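Local coordinates for two-domain protein containing predicted PHP-like metal-dependent phosphoesterase (PDB 3E38) that probably acts as a zinc-dependent phosphoesterase of the PHP family, with 5'-3' exonuclease activity on DNA or RNA as a tentative assignment, at residues D22-S27 against G165-N170; M133-P138 against I179-D184; T148-E153 against L183-T188. All blocks are in the same frame, centred on the assembly; numbering follows the deposited sequence.

Contact 1 of 3, residues D22-S27 against G165-N170; sequences DFHMHS and GIEVAN. With ZN (zinc ion), chain I.
His-24 meets the carboxylate of Glu-167 with one edge of its imidazole, and the two side chains cross at about a right angle. The bond is donated by ND1 of His-24 to OE2 of Glu-167 over 2.8 Å; its N-H...O angle of 156° is moderately bent. OE2 lies close to the plane of the ring and is met on its syn side, although the donor stands somewhat out of the carboxylate plane. With CG anti to the backbone N (chi1 -170°), the ring of His-24 is carried toward strand 165-170; ND1 at one edge faces Glu-167 while NE2 binds the zinc ion at 2.2 Å. Glu-167 is thus a second-shell residue: it fixes the rotation of the ring and, by accepting the hydrogen bond from ND1, probably polarises it and makes NE2 a somewhat stronger donor to the metal. OE1 of Glu-167 is gripped by ND2 of Asn-170 at 2.7 Å in a nearly straight bond (171°), and the same ND2 bonds Asp-194, a ligand of this zinc. Thr-192 OG1 also bonds OE2 and the backbone N of His-137 bonds OE1, so each carboxylate oxygen has two partners. His-26 NE2, 2.2 Å from the zinc, joins Glu-93, Asp-194 and a water in this site. This buried contact links the loop that leaves strand 17-22 to strand 165-170, with strand 188-192 alongside and helix 176-185 packed on Ile-166 and Val-168.

Contact 2 of 3, residues M133-P138 against I179-D184; sequences MFWNHP and IQWCLD. With ZN (zinc ion), chain H.
Trp-135 and Trp-181 approach each other through the outer corners of their six-membered rings, CZ3 of Trp-135 lying 3.5 Å from CZ3 of Trp-181. The planes are only 12° apart, but the centroids of these rings are 5.3 Å from each other; the indoles are slid aside and barely overlap. The two indoles arrive by different first torsions. Trp-135 holds CG anti to its backbone N (chi1 -176°), which sends the indole from strand 132-135 toward the helix, whereas Trp-181 on helix 176-185 has CG anti to its carbonyl carbon (chi1 -73°) and points toward strand 132-135. Pro-138 fills in beside them: its CB is 4.0 Å from CZ3 of Trp-181, at the edge of that indole, and also stands over one face of Trp-135, toward the rim. Replacing Trp-181 with an alanine would probably open a gap beside Trp-135 and leave Pro-138 without this aromatic neighbour. The rings of Phe-103 and His-154 stack on Trp-135. Between the two packing residues the chain also carries His-137, whose NE2 binds a zinc ion at 2.2 Å together with His-102 and Glu-93. Carbon alone bridges the segments, which suggests that dispersion and partial exclusion of water hold the pair.

Contact 3 of 3, residues T148-E153 against L183-T188; sequences TKWWPE and LDKNLT
Lys-185 lays the end of its side chain over one face of the Trp-150 indole, the two residues reaching toward each other from opposite directions. Two measurements place it. NZ of Lys-185 is 3.6 Å from the centroid of the five-membered ring of Trp-150 and 17° off its normal, a cation-pi contact made over the face. Further back, CD of Lys-185 is 3.8 Å from the centroid of the six-membered ring of Trp-150 and 27° off the normal, a CH-pi contact whose shortest approach is 3.4 Å, from CD of Lys-185 to CH2 of Trp-150. The lysine chain, extended beyond CG, therefore runs along the indole and covers both rings in turn. Trp-150 presents this face with CG trans to its backbone N (chi1 -177°), and its NE1 is held by a hydrogen bond to OG1 of Thr-155, which should limit its rotation. Trp-181 meets the same indole edge-to-face.

That pairing is the tight part. Elsewhere the segments stand well apart: even at the nearest approach the CA atoms of Trp-150 and Lys-185 are 11.8 Å from each other. CD1 of Leu-187 stays 4.7 Å from CH2 of Trp-150, and this leucine packs instead against Ile-166. Both touching residues are partly exposed; Asp-184 and Asn-186 are exposed, although Gln-180 bonds the Asp-184 carboxylate.

The chain leaves the helix at Asn-186 with positive phi, and a probable hydrogen bond runs from Leu-187 N to Cys-182 O. Parallel strands 132-135, 165-170 and 188-192 are linked through helices 152-159 and 176-185 as successive beta-alpha-beta crossovers; the contact joins the end of the second helix to the approach to the first, on the outside of the PHP-like, zinc-binding domain, away from the zinc sites.

How the contacts relate
From the N terminus, residues 22-27, 133-138 and 148-153 supply the first halves of contacts 1, 2 and 3, and 165-170, 179-184 and 183-188 the second halves in the same order. Contact 1 closes the longest loop, with 137 residues between its segments; contacts 2 and 3 span 40 and 29. Contact 1 crosses both others, while contacts 2 and 3 end on helix 176-185 and share Leu-183 and Asp-184. Probable hydrogen bonds join them: Glu-167 N, 2.9 Å from Trp-135 O, ties contact 1 to contact 2 across parallel strands, and Ile-166 N, 3.2 Å from Thr-188 O, ties it to contact 3. Together they connect the zinc-binding loops through the sheet to its outer helices.

Contact 1 of 3, residues D22-S27 against G165-N170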
loop_
_atom_site.group_PDB
_atom_site.type_symbol
_atom_site.label_atom_id
_atom_site.label_comp_id
_atom_site.label_asym_id
_atom_site.label_seq_id
_atom_site.Cartn_x
_atom_site.Cartn_y
_atom_site.Cartn_z
ATOM N N ASP B 22 -23.255 -9.426 2.308
ATOM C CA ASP B 22 -23.331 -8.371 3.356
ATOM C C ASP B 22 -24.802 -8.022 3.560
ATOM O O ASP B 22 -25.438 -7.345 2.741
ATOM C CB ASP B 22 -22.490 -7.159 2.974
ATOM C CG ASP B 22 -22.283 -6.188 4.115
ATOM O OD1 ASP B 22 -22.728 -6.508 5.235
ATOM O OD2 ASP B 22 -21.651 -5.115 3.875
ATOM N N PHE B 23 -25.346 -8.503 4.666
ATOM C CA PHE B 23 -26.793 -8.415 4.896
ATOM C C PHE B 23 -27.231 -7.247 5.762
ATOM O O PHE B 23 -28.316 -7.251 6.326
ATOM C CB PHE B 23 -27.265 -9.723 5.548
ATOM C CG PHE B 23 -27.067 -10.958 4.688
ATOM C CD1 PHE B 23 -27.665 -11.049 3.445
ATOM C CD2 PHE B 23 -26.351 -12.032 5.155
ATOM C CE1 PHE B 23 -27.535 -12.165 2.687
ATOM C CE2 PHE B 23 -26.205 -13.166 4.391
ATOM C CZ PHE B 23 -26.789 -13.226 3.158
ATOM N N HIS B 24 -26.351 -6.269 5.892
ATOM C CA HIS B 24 -26.593 -5.152 6.812
ATOM C C HIS B 24 -25.747 -3.945 6.474
ATOM O O HIS B 24 -24.536 -3.925 6.613
ATOM C CB HIS B 24 -26.263 -5.622 8.231
ATOM C CG HIS B 24 -26.680 -4.690 9.317
ATOM N ND1 HIS B 24 -26.814 -5.114 10.621
ATOM C CD2 HIS B 24 -27.066 -3.396 9.298
ATOM C CE1 HIS B 24 -27.220 -4.109 11.371
ATOM N NE2 HIS B 24 -27.378 -3.053 10.598
HETATM N N MSE B 25 -26.427 -2.930 5.993
HETATM C CA MSE B 25 -25.768 -1.703 5.625
HETATM C C MSE B 25 -26.775 -0.584 5.487
HETATM O O MSE B 25 -27.983 -0.835 5.429
HETATM C CB MSE B 25 -25.008 -1.906 4.329
HETATM C CG MSE B 25 -25.875 -2.132 3.140
HETATM SE SE MSE B 25 -24.844 -2.678 1.565
HETATM C CE MSE B 25 -24.112 -4.269 2.313
ATOM N N HIS B 26 -26.224 0.618 5.343
ATOM C CA HIS B 26 -26.986 1.869 5.319
ATOM C C HIS B 26 -26.600 2.905 4.308
ATOM O O HIS B 26 -25.480 2.955 3.862
ATOM C CB HIS B 26 -26.890 2.513 6.692
ATOM C CG HIS B 26 -27.367 1.617 7.785
ATOM N ND1 HIS B 26 -28.671 1.606 8.230
ATOM C CD2 HIS B 26 -26.713 0.676 8.496
ATOM C CE1 HIS B 26 -28.786 0.717 9.201
ATOM N NE2 HIS B 26 -27.602 0.150 9.391
ATOM N N SER B 27 -27.610 3.690 3.928
ATOM C CA SER B 27 -27.456 4.800 2.976
ATOM C C SER B 27 -28.030 6.060 3.617
ATOM O O SER B 27 -28.460 6.043 4.746
ATOM C CB SER B 27 -28.133 4.541 1.628
ATOM O OG SER B 27 -29.562 4.710 1.641
ATOM N N GLY B 165 -31.229 -16.101 13.085
ATOM C CA GLY B 165 -29.796 -15.934 13.207
ATOM C C GLY B 165 -29.433 -14.826 14.133
ATOM O O GLY B 165 -30.297 -14.130 14.690
ATOM N N ILE B 166 -28.135 -14.724 14.335
ATOM C CA ILE B 166 -27.541 -13.669 15.156
ATOM C C ILE B 166 -26.249 -13.275 14.531
ATOM O O ILE B 166 -25.543 -14.125 14.014
ATOM C CB ILE B 166 -27.196 -14.145 16.559
ATOM C CG1 ILE B 166 -28.368 -14.879 17.166
ATOM C CG2 ILE B 166 -26.767 -12.974 17.471
ATOM C CD1 ILE B 166 -28.052 -15.390 18.576
ATOM N N GLU B 167 -25.988 -11.976 14.530
ATOM C CA GLU B 167 -24.702 -11.451 14.093
ATOM C C GLU B 167 -23.656 -11.838 15.120
ATOM O O GLU B 167 -23.797 -11.558 16.334
ATOM C CB GLU B 167 -24.739 -9.943 13.936
ATOM C CG GLU B 167 -25.472 -9.502 12.697
ATOM C CD GLU B 167 -25.392 -7.979 12.475
ATOM O OE1 GLU B 167 -25.147 -7.261 13.479
ATOM O OE2 GLU B 167 -25.622 -7.514 11.321
ATOM N N VAL B 168 -22.651 -12.566 14.644
ATOM C CA VAL B 168 -21.514 -13.033 15.502
ATOM C C VAL B 168 -20.350 -12.073 15.313
ATOM O O VAL B 168 -19.355 -12.062 16.055
ATOM C CB VAL B 168 -21.063 -14.497 15.233
ATOM C CG1 VAL B 168 -22.132 -15.492 15.785
ATOM C CG2 VAL B 168 -20.682 -14.725 13.725
ATOM N N ALA B 169 -20.537 -11.241 14.306
ATOM C CA ALA B 169 -19.561 -10.234 13.947
ATOM C C ALA B 169 -20.190 -9.112 13.123
ATOM O O ALA B 169 -20.841 -9.356 12.138
ATOM C CB ALA B 169 -18.396 -10.878 13.229
ATOM N N ASN B 170 -19.987 -7.885 13.604
ATOM C CA ASN B 170 -20.499 -6.630 13.003
ATOM C C ASN B 170 -19.392 -5.592 12.869
ATOM O O ASN B 170 -18.862 -5.078 13.847
ATOM C CB ASN B 170 -21.656 -6.072 13.858
ATOM C CG ASN B 170 -22.391 -4.902 13.208
ATOM O OD1 ASN B 170 -21.789 -3.887 12.940
ATOM N ND2 ASN B 170 -23.720 -5.027 13.016
HETATM ZN ZN ZN I . -27.411 -0.978 11.295
HETATM O O HOH W 1 -27.320 -1.828 13.230
#

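Contact 2 of 3, residues M133-P138 against I179-D184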
loop_
_atom_site.group_PDB
_atom_site.type_symbol
_atom_site.label_atom_id
_atom_site.label_comp_id
_atom_site.label_asym_id
_atom_site.label_seq_id
_atom_site.Cartn_x
_atom_site.Cartn_y
_atom_site.Cartn_z
HETATM N N MSE B 133 -35.000 -13.345 9.742
HETATM C CA MSE B 133 -34.728 -12.379 10.817
HETATM C C MSE B 133 -33.559 -12.713 11.690
HETATM O O MSE B 133 -33.441 -13.825 12.198
HETATM C CB MSE B 133 -35.980 -12.249 11.707
HETATM C CG MSE B 133 -37.092 -11.413 11.011
HETATM SE SE MSE B 133 -38.843 -11.632 11.779
HETATM C CE MSE B 133 -39.299 -13.386 11.073
ATOM N N PHE B 134 -32.707 -11.719 11.901
ATOM C CA PHE B 134 -31.592 -11.930 12.810
ATOM C C PHE B 134 -31.301 -10.780 13.767
ATOM O O PHE B 134 -31.543 -9.633 13.487
ATOM C CB PHE B 134 -30.338 -12.366 12.049
ATOM C CG PHE B 134 -29.853 -11.375 11.017
ATOM C CD1 PHE B 134 -28.955 -10.373 11.365
ATOM C CD2 PHE B 134 -30.270 -11.475 9.693
ATOM C CE1 PHE B 134 -28.472 -9.474 10.393
ATOM C CE2 PHE B 134 -29.793 -10.593 8.716
ATOM C CZ PHE B 134 -28.891 -9.583 9.075
ATOM N N TRP B 135 -30.844 -11.157 14.951
ATOM C CA TRP B 135 -30.424 -10.205 15.977
ATOM C C TRP B 135 -29.082 -9.528 15.595
ATOM O O TRP B 135 -28.057 -10.186 15.338
ATOM C CB TRP B 135 -30.363 -10.929 17.319
ATOM C CG TRP B 135 -30.046 -10.094 18.481
ATOM C CD1 TRP B 135 -30.115 -8.738 18.572
ATOM C CD2 TRP B 135 -29.729 -10.573 19.795
ATOM N NE1 TRP B 135 -29.804 -8.331 19.848
ATOM C CE2 TRP B 135 -29.570 -9.442 20.621
ATOM C CE3 TRP B 135 -29.555 -11.841 20.340
ATOM C CZ2 TRP B 135 -29.224 -9.545 21.969
ATOM C CZ3 TRP B 135 -29.243 -11.951 21.676
ATOM C CH2 TRP B 135 -29.068 -10.804 22.479
ATOM N N ASN B 136 -29.126 -8.194 15.544
ATOM C CA ASN B 136 -27.941 -7.385 15.256
ATOM C C ASN B 136 -27.119 -7.007 16.495
ATOM O O ASN B 136 -27.643 -6.688 17.548
ATOM C CB ASN B 136 -28.298 -6.077 14.521
ATOM C CG ASN B 136 -29.077 -6.297 13.260
ATOM O OD1 ASN B 136 -28.972 -7.336 12.618
ATOM N ND2 ASN B 136 -29.886 -5.315 12.902
ATOM N N HIS B 137 -25.801 -7.015 16.301
ATOM C CA HIS B 137 -24.843 -6.593 17.314
ATOM C C HIS B 137 -25.330 -6.788 18.741
ATOM O O HIS B 137 -25.521 -5.839 19.464
ATOM C CB HIS B 137 -24.429 -5.124 17.092
ATOM C CG HIS B 137 -25.553 -4.190 16.756
ATOM N ND1 HIS B 137 -26.482 -3.765 17.682
ATOM C CD2 HIS B 137 -25.847 -3.540 15.601
ATOM C CE1 HIS B 137 -27.317 -2.926 17.102
ATOM N NE2 HIS B 137 -26.967 -2.790 15.838
ATOM N N PRO B 138 -25.536 -8.034 19.141
ATOM C CA PRO B 138 -25.982 -8.250 20.507
ATOM C C PRO B 138 -25.050 -7.576 21.509
ATOM O O PRO B 138 -25.476 -6.998 22.504
ATOM C CB PRO B 138 -25.956 -9.793 20.646
ATOM C CG PRO B 138 -25.282 -10.332 19.365
ATOM C CD PRO B 138 -25.463 -9.271 18.344
ATOM N N ILE B 179 -21.852 -16.825 19.320
ATOM C CA ILE B 179 -21.465 -18.096 18.703
ATOM C C ILE B 179 -22.135 -19.207 19.504
ATOM O O ILE B 179 -22.808 -20.070 18.956
ATOM C CB ILE B 179 -19.906 -18.287 18.601
ATOM C CG1 ILE B 179 -19.297 -17.225 17.679
ATOM C CG2 ILE B 179 -19.558 -19.663 18.065
ATOM C CD1 ILE B 179 -17.807 -17.085 17.805
ATOM N N GLN B 180 -21.995 -19.126 20.810
ATOM C CA GLN B 180 -22.508 -20.173 21.691
ATOM C C GLN B 180 -24.022 -20.210 21.633
ATOM O O GLN B 180 -24.654 -21.254 21.810
ATOM C CB GLN B 180 -22.016 -19.956 23.129
ATOM C CG GLN B 180 -22.288 -21.112 24.050
ATOM C CD GLN B 180 -21.674 -22.395 23.526
ATOM O OE1 GLN B 180 -20.504 -22.429 23.146
ATOM N NE2 GLN B 180 -22.467 -23.461 23.504
ATOM N N TRP B 181 -24.600 -19.051 21.394
ATOM C CA TRP B 181 -26.069 -18.921 21.317
ATOM C C TRP B 181 -26.569 -19.636 20.093
ATOM O O TRP B 181 -27.508 -20.415 20.149
ATOM C CB TRP B 181 -26.528 -17.465 21.288
ATOM C CG TRP B 181 -26.383 -16.840 22.618
ATOM C CD1 TRP B 181 -26.434 -17.490 23.812
ATOM C CD2 TRP B 181 -26.282 -15.442 22.933
ATOM N NE1 TRP B 181 -26.289 -16.600 24.849
ATOM C CE2 TRP B 181 -26.222 -15.336 24.338
ATOM C CE3 TRP B 181 -26.269 -14.291 22.187
ATOM C CZ2 TRP B 181 -26.103 -14.125 24.983
ATOM C CZ3 TRP B 181 -26.164 -13.086 22.833
ATOM C CH2 TRP B 181 -26.074 -13.005 24.203
ATOM N N CYS B 182 -25.910 -19.369 18.989
ATOM C CA CYS B 182 -26.279 -20.004 17.728
ATOM C C CYS B 182 -26.076 -21.511 17.799
ATOM O O CYS B 182 -26.888 -22.287 17.262
ATOM C CB CYS B 182 -25.491 -19.442 16.565
ATOM S SG CYS B 182 -25.821 -17.709 16.234
ATOM N N LEU B 183 -25.049 -21.918 18.537
ATOM C CA LEU B 183 -24.741 -23.345 18.681
ATOM C C LEU B 183 -25.837 -24.003 19.522
ATOM O O LEU B 183 -26.393 -25.025 19.133
ATOM C CB LEU B 183 -23.346 -23.639 19.278
ATOM C CG LEU B 183 -22.107 -23.191 18.499
ATOM C CD1 LEU B 183 -20.856 -23.585 19.292
ATOM C CD2 LEU B 183 -22.042 -23.731 17.047
ATOM N N ASP B 184 -26.215 -23.361 20.615
ATOM C CA ASP B 184 -27.224 -23.946 21.527
ATOM C C ASP B 184 -28.637 -23.870 20.977
ATOM O O ASP B 184 -29.441 -24.768 21.181
ATOM C CB ASP B 184 -27.220 -23.244 22.878
ATOM C CG ASP B 184 -25.898 -23.401 23.614
ATOM O OD1 ASP B 184 -25.181 -24.391 23.346
ATOM O OD2 ASP B 184 -25.584 -22.527 24.455
HETATM ZN ZN ZN H . -28.259 -1.396 14.716
HETATM O O HOH W 1 -27.320 -1.828 13.230
#

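Contact 3 of 3, residues T148-E153 against L183-T188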
loop_
_atom_site.group_PDB
_atom_site.type_symbol
_atom_site.label_atom_id
_atom_site.label_comp_id
_atom_site.label_asym_id
_atom_site.label_seq_id
_atom_site.Cartn_x
_atom_site.Cartn_y
_atom_site.Cartn_z
ATOM N N THR B 148 -22.667 -8.952 27.406
ATOM C CA THR B 148 -23.575 -9.315 26.291
ATOM C C THR B 148 -24.531 -10.399 26.734
ATOM O O THR B 148 -24.219 -11.584 26.690
ATOM C CB THR B 148 -22.813 -9.834 25.060
ATOM O OG1 THR B 148 -21.757 -8.933 24.758
ATOM C CG2 THR B 148 -23.727 -9.984 23.835
ATOM N N LYS B 149 -25.705 -9.979 27.170
ATOM C CA LYS B 149 -26.712 -10.918 27.657
ATOM C C LYS B 149 -27.834 -11.223 26.694
ATOM O O LYS B 149 -28.074 -10.527 25.665
ATOM C CB LYS B 149 -27.351 -10.384 28.936
ATOM C CG LYS B 149 -26.341 -10.097 30.001
ATOM C CD LYS B 149 -26.932 -9.398 31.200
ATOM C CE LYS B 149 -25.841 -9.217 32.264
ATOM N NZ LYS B 149 -26.312 -8.482 33.472
ATOM N N TRP B 150 -28.507 -12.290 27.109
ATOM C CA TRP B 150 -29.705 -12.854 26.470
ATOM C C TRP B 150 -30.869 -12.516 27.378
ATOM O O TRP B 150 -30.917 -12.907 28.526
ATOM C CB TRP B 150 -29.597 -14.369 26.273
ATOM C CG TRP B 150 -30.777 -14.990 25.559
ATOM C CD1 TRP B 150 -31.978 -15.318 26.116
ATOM C CD2 TRP B 150 -30.855 -15.401 24.185
ATOM N NE1 TRP B 150 -32.810 -15.876 25.174
ATOM C CE2 TRP B 150 -32.146 -15.947 23.980
ATOM C CE3 TRP B 150 -29.970 -15.355 23.113
ATOM C CZ2 TRP B 150 -32.576 -16.439 22.731
ATOM C CZ3 TRP B 150 -30.408 -15.839 21.846
ATOM C CH2 TRP B 150 -31.686 -16.380 21.680
ATOM N N TRP B 151 -31.805 -11.752 26.856
ATOM C CA TRP B 151 -32.944 -11.312 27.666
ATOM C C TRP B 151 -34.171 -12.177 27.473
ATOM O O TRP B 151 -34.225 -13.020 26.591
ATOM C CB TRP B 151 -33.280 -9.862 27.342
ATOM C CG TRP B 151 -32.139 -8.956 27.586
ATOM C CD1 TRP B 151 -30.865 -9.084 27.094
ATOM C CD2 TRP B 151 -32.166 -7.729 28.300
ATOM N NE1 TRP B 151 -30.100 -8.025 27.488
ATOM C CE2 TRP B 151 -30.873 -7.174 28.226
ATOM C CE3 TRP B 151 -33.159 -7.028 28.969
ATOM C CZ2 TRP B 151 -30.547 -5.985 28.830
ATOM C CZ3 TRP B 151 -32.822 -5.841 29.589
ATOM C CH2 TRP B 151 -31.533 -5.333 29.511
ATOM N N PRO B 152 -35.172 -11.964 28.312
ATOM C CA PRO B 152 -36.363 -12.823 28.183
ATOM C C PRO B 152 -37.129 -12.544 26.884
ATOM O O PRO B 152 -37.900 -13.370 26.415
ATOM C CB PRO B 152 -37.184 -12.510 29.464
ATOM C CG PRO B 152 -36.250 -11.713 30.375
ATOM C CD PRO B 152 -35.220 -11.061 29.476
ATOM N N GLU B 153 -36.838 -11.404 26.280
ATOM C CA GLU B 153 -37.478 -10.997 25.018
ATOM C C GLU B 153 -36.857 -11.696 23.841
ATOM O O GLU B 153 -37.486 -11.904 22.816
ATOM C CB GLU B 153 -37.331 -9.503 24.742
ATOM C CG GLU B 153 -38.145 -8.615 25.638
ATOM C CD GLU B 153 -37.431 -8.222 26.911
ATOM O OE1 GLU B 153 -36.505 -8.926 27.367
ATOM O OE2 GLU B 153 -37.812 -7.178 27.452
ATOM N N LEU B 183 -25.049 -21.918 18.537
ATOM C CA LEU B 183 -24.741 -23.345 18.681
ATOM C C LEU B 183 -25.837 -24.003 19.522
ATOM O O LEU B 183 -26.393 -25.025 19.133
ATOM C CB LEU B 183 -23.346 -23.639 19.278
ATOM C CG LEU B 183 -22.107 -23.191 18.499
ATOM C CD1 LEU B 183 -20.856 -23.585 19.292
ATOM C CD2 LEU B 183 -22.042 -23.731 17.047
ATOM N N ASP B 184 -26.215 -23.361 20.615
ATOM C CA ASP B 184 -27.224 -23.946 21.527
ATOM C C ASP B 184 -28.637 -23.870 20.977
ATOM O O ASP B 184 -29.441 -24.768 21.181
ATOM C CB ASP B 184 -27.220 -23.244 22.878
ATOM C CG ASP B 184 -25.898 -23.401 23.614
ATOM O OD1 ASP B 184 -25.181 -24.391 23.346
ATOM O OD2 ASP B 184 -25.584 -22.527 24.455
ATOM N N LYS B 185 -28.915 -22.818 20.225
ATOM C CA LYS B 185 -30.280 -22.551 19.749
ATOM C C LYS B 185 -30.491 -22.893 18.272
ATOM O O LYS B 185 -31.542 -22.645 17.692
ATOM C CB LYS B 185 -30.612 -21.088 20.087
ATOM C CG LYS B 185 -31.017 -20.978 21.561
ATOM C CD LYS B 185 -30.743 -19.642 22.282
ATOM C CE LYS B 185 -31.233 -19.787 23.784
ATOM N NZ LYS B 185 -30.570 -18.912 24.834
ATOM N N ASN B 186 -29.451 -23.445 17.671
ATOM C CA ASN B 186 -29.473 -23.875 16.265
ATOM C C ASN B 186 -29.768 -22.763 15.260
ATOM O O ASN B 186 -30.615 -22.908 14.376
ATOM C CB ASN B 186 -30.516 -24.984 16.081
ATOM C CG ASN B 186 -30.313 -25.752 14.788
ATOM O OD1 ASN B 186 -29.221 -25.756 14.223
ATOM N ND2 ASN B 186 -31.355 -26.406 14.318
ATOM N N LEU B 187 -29.057 -21.654 15.398
ATOM C CA LEU B 187 -29.282 -20.506 14.547
ATOM C C LEU B 187 -28.151 -20.312 13.564
ATOM O O LEU B 187 -27.053 -20.875 13.684
ATOM C CB LEU B 187 -29.442 -19.235 15.387
ATOM C CG LEU B 187 -30.517 -19.281 16.479
ATOM C CD1 LEU B 187 -30.268 -18.295 17.577
ATOM C CD2 LEU B 187 -31.882 -19.036 15.880
ATOM N N THR B 188 -28.459 -19.463 12.601
ATOM C CA THR B 188 -27.519 -19.094 11.523
ATOM C C THR B 188 -26.570 -18.011 11.984
ATOM O O THR B 188 -27.017 -16.970 12.409
ATOM C CB THR B 188 -28.277 -18.647 10.300
ATOM O OG1 THR B 188 -29.110 -19.742 9.906
ATOM C CG2 THR B 188 -27.337 -18.241 9.143
#